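Local coordinates for protein MarR-family transcriptional regulator (Bordetella bronchiseptica, PDB 6PCO) that probably acts as a DNA-binding transcription factor of the MarR family, a Bordetella regulator of biofilm formation whose DNA binding is regulated by 6-hydroxynicotinic acid, at residues Ala89-Gly94 with Val139-Asp144. Sequence-based numbering, arbitrary orientation.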
ATOM      1  N   ALA A  89       1.931  16.872   5.356  1.00 51.89           N
ATOM      2  CA  ALA A  89       2.892  16.814   6.457  1.00 54.19           C
ATOM      3  C   ALA A  89       3.673  18.140   6.546  1.00 56.46           C
ATOM      4  O   ALA A  89       3.980  18.570   7.642  1.00 57.97           O
ATOM      5  CB  ALA A  89       3.804  15.613   6.326  1.00 49.94           C
ATOM      6  N   LEU A  90       3.997  18.777   5.410  1.00 51.39           N
ATOM      7  CA  LEU A  90       4.784  20.007   5.436  1.00 57.44           C
ATOM      8  C   LEU A  90       3.924  21.168   5.948  1.00 57.97           C
ATOM      9  O   LEU A  90       4.405  22.022   6.680  1.00 59.43           O
ATOM     10  CB  LEU A  90       5.344  20.295   4.043  1.00 56.59           C
ATOM     11  CG  LEU A  90       6.383  19.290   3.556  1.00 58.75           C
ATOM     12  CD1 LEU A  90       6.860  19.664   2.173  1.00 61.50           C
ATOM     13  CD2 LEU A  90       7.571  19.202   4.500  1.00 61.27           C
ATOM     14  N   ARG A  91       2.651  21.165   5.552  1.00 60.51           N
ATOM     15  CA  ARG A  91       1.643  22.081   6.056  1.00 68.07           C
ATOM     16  C   ARG A  91       1.572  21.998   7.592  1.00 67.35           C
ATOM     17  O   ARG A  91       1.589  23.004   8.239  1.00 64.09           O
ATOM     18  CB  ARG A  91       0.296  21.754   5.395  1.00 74.47           C
ATOM     19  CG  ARG A  91      -0.887  22.589   5.868  1.00 78.51           C
ATOM     20  CD  ARG A  91      -0.651  24.047   5.562  1.00 90.14           C
ATOM     21  NE  ARG A  91      -1.832  24.879   5.728  1.00106.15           N
ATOM     22  CZ  ARG A  91      -1.800  26.194   5.929  1.00115.52           C
ATOM     23  NH1 ARG A  91      -0.669  26.789   6.276  1.00119.24           N
ATOM     24  NH2 ARG A  91      -2.898  26.910   5.767  1.00126.70           N
ATOM     25  N   ASP A  92       1.487  20.785   8.156  1.00 71.90           N
ATOM     26  CA  ASP A  92       1.303  20.566   9.609  1.00 68.06           C
ATOM     27  C   ASP A  92       2.612  20.780  10.397  1.00 64.47           C
ATOM     28  O   ASP A  92       2.539  21.191  11.539  1.00 73.14           O
ATOM     29  CB  ASP A  92       0.711  19.179   9.899  1.00 75.00           C
ATOM     30  CG  ASP A  92      -0.714  18.949   9.389  1.00 80.14           C
ATOM     31  OD1 ASP A  92      -1.350  19.917   8.917  1.00 81.51           O
ATOM     32  OD2 ASP A  92      -1.182  17.789   9.457  1.00 79.79           O
ATOM     33  N   GLN A  93       3.786  20.545   9.791  1.00 60.89           N
ATOM     34  CA  GLN A  93       5.107  20.471  10.503  1.00 61.21           C
ATOM     35  C   GLN A  93       6.055  21.650  10.217  1.00 59.85           C
ATOM     36  O   GLN A  93       7.042  21.819  10.923  1.00 68.04           O
ATOM     37  CB  GLN A  93       5.915  19.243  10.068  1.00 60.28           C
ATOM     38  CG  GLN A  93       5.305  17.912  10.466  1.00 68.85           C
ATOM     39  CD  GLN A  93       5.085  17.885  11.950  1.00 75.28           C
ATOM     40  OE1 GLN A  93       3.964  17.724  12.421  1.00 81.74           O
ATOM     41  NE2 GLN A  93       6.152  18.131  12.693  1.00 92.19           N
ATOM     42  N   GLY A  94       5.842  22.388   9.134  1.00 57.90           N
ATOM     43  CA  GLY A  94       6.817  23.354   8.687  1.00 54.66           C
ATOM     44  C   GLY A  94       8.062  22.664   8.168  1.00 56.87           C
ATOM     45  O   GLY A  94       7.993  21.574   7.604  1.00 59.97           O
ATOM     46  N   VAL A 139      13.173  20.616   3.486  1.00 62.55           N
ATOM     47  CA  VAL A 139      12.097  20.882   2.544  1.00 60.01           C
ATOM     48  C   VAL A 139      11.044  21.695   3.284  1.00 60.56           C
ATOM     49  O   VAL A 139      10.841  21.532   4.485  1.00 52.26           O
ATOM     50  CB  VAL A 139      11.493  19.608   1.925  1.00 63.34           C
ATOM     51  CG1 VAL A 139      12.543  18.778   1.214  1.00 71.16           C
ATOM     52  CG2 VAL A 139      10.773  18.747   2.941  1.00 70.59           C
ATOM     53  N   THR A 140      10.409  22.593   2.535  1.00 66.95           N
ATOM     54  CA  THR A 140       9.499  23.562   3.066  1.00 62.70           C
ATOM     55  C   THR A 140       8.473  23.860   1.976  1.00 59.46           C
ATOM     56  O   THR A 140       8.834  23.902   0.811  1.00 63.32           O
ATOM     57  CB  THR A 140      10.292  24.787   3.523  1.00 64.71           C
ATOM     58  OG1 THR A 140       9.380  25.680   4.156  1.00 83.90           O
ATOM     59  CG2 THR A 140      10.978  25.496   2.383  1.00 67.00           C
ATOM     60  N   LEU A 141       7.198  24.016   2.345  1.00 60.15           N
ATOM     61  CA  LEU A 141       6.195  24.389   1.349  1.00 58.50           C
ATOM     62  C   LEU A 141       6.568  25.744   0.750  1.00 59.41           C
ATOM     63  O   LEU A 141       7.014  26.648   1.471  1.00 58.24           O
ATOM     64  CB  LEU A 141       4.812  24.496   1.985  1.00 57.25           C
ATOM     65  CG  LEU A 141       4.042  23.198   2.178  1.00 57.78           C
ATOM     66  CD1 LEU A 141       2.645  23.503   2.725  1.00 59.09           C
ATOM     67  CD2 LEU A 141       3.954  22.405   0.888  1.00 56.44           C
ATOM     68  N   THR A 142       6.358  25.857  -0.567  1.00 63.22           N
ATOM     69  CA  THR A 142       6.251  27.155  -1.272  1.00 61.16           C
ATOM     70  C   THR A 142       4.821  27.651  -1.090  1.00 66.59           C
ATOM     71  O   THR A 142       3.953  26.884  -0.647  1.00 62.03           O
ATOM     72  CB  THR A 142       6.617  27.033  -2.755  1.00 59.84           C
ATOM     73  OG1 THR A 142       5.585  26.292  -3.410  1.00 58.63           O
ATOM     74  CG2 THR A 142       7.940  26.330  -2.989  1.00 59.14           C
ATOM     75  N   PRO A 143       4.532  28.950  -1.350  1.00 72.00           N
ATOM     76  CA  PRO A 143       3.160  29.469  -1.249  1.00 64.52           C
ATOM     77  C   PRO A 143       2.182  28.730  -2.164  1.00 58.65           C
ATOM     78  O   PRO A 143       1.045  28.462  -1.762  1.00 56.41           O
ATOM     79  CB  PRO A 143       3.321  30.932  -1.652  1.00 60.82           C
ATOM     80  CG  PRO A 143       4.730  31.250  -1.196  1.00 59.34           C
ATOM     81  CD  PRO A 143       5.506  30.020  -1.616  1.00 64.72           C
ATOM     82  N   ASP A 144       2.680  28.352  -3.345  1.00 54.22           N
ATOM     83  CA  ASP A 144       1.943  27.532  -4.283  1.00 57.48           C
ATOM     84  C   ASP A 144       1.600  26.171  -3.656  1.00 63.82           C
ATOM     85  O   ASP A 144       0.489  25.689  -3.785  1.00 71.26           O
ATOM     86  CB  ASP A 144       2.738  27.360  -5.579  1.00 58.78           C
ATOM     87  CG  ASP A 144       2.678  28.573  -6.484  1.00 58.40           C
ATOM     88  OD1 ASP A 144       1.701  29.330  -6.384  1.00 54.35           O
ATOM     89  OD2 ASP A 144       3.625  28.761  -7.257  1.00 70.53           O
TER
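L90 points from helix 81-93 at the strand, touching V139 with its end and L141 with its CB, and the contact is essentially apolar. L90 CD2 meets V139 CG2 at 3.6 Å, the two side chains running at about a right angle to each other. L90 CB lies against the branch point of L141, 3.7 Å from L141 CG. With CG anti to its own carbonyl carbon (chi1 -82°), L141 brings its end nearer to the helix than its CB direction alone suggests; L141 CD1 rests 3.7 Å from the backbone R91 N and also packs on R91 CB. This is the winged helix-turn-helix fold of MarR regulators: the axes of 89-93 and 139-141 pass 7.9 Å apart at 89°, so the helix lies crosswise on the second strand of the wing. Backbone hydrogen bonding continues the join beyond G94, where V139 pairs with C96. Among the polar groups, R91 sends its guanidinium away, its NE in a salt bridge with E150 on helix 143-164, and T142 is the N-cap of that helix, its OG1 hydrogen-bonded to G145 N. A89 and D92, on another side of helix 81-93, pack on F51 of the second subunit.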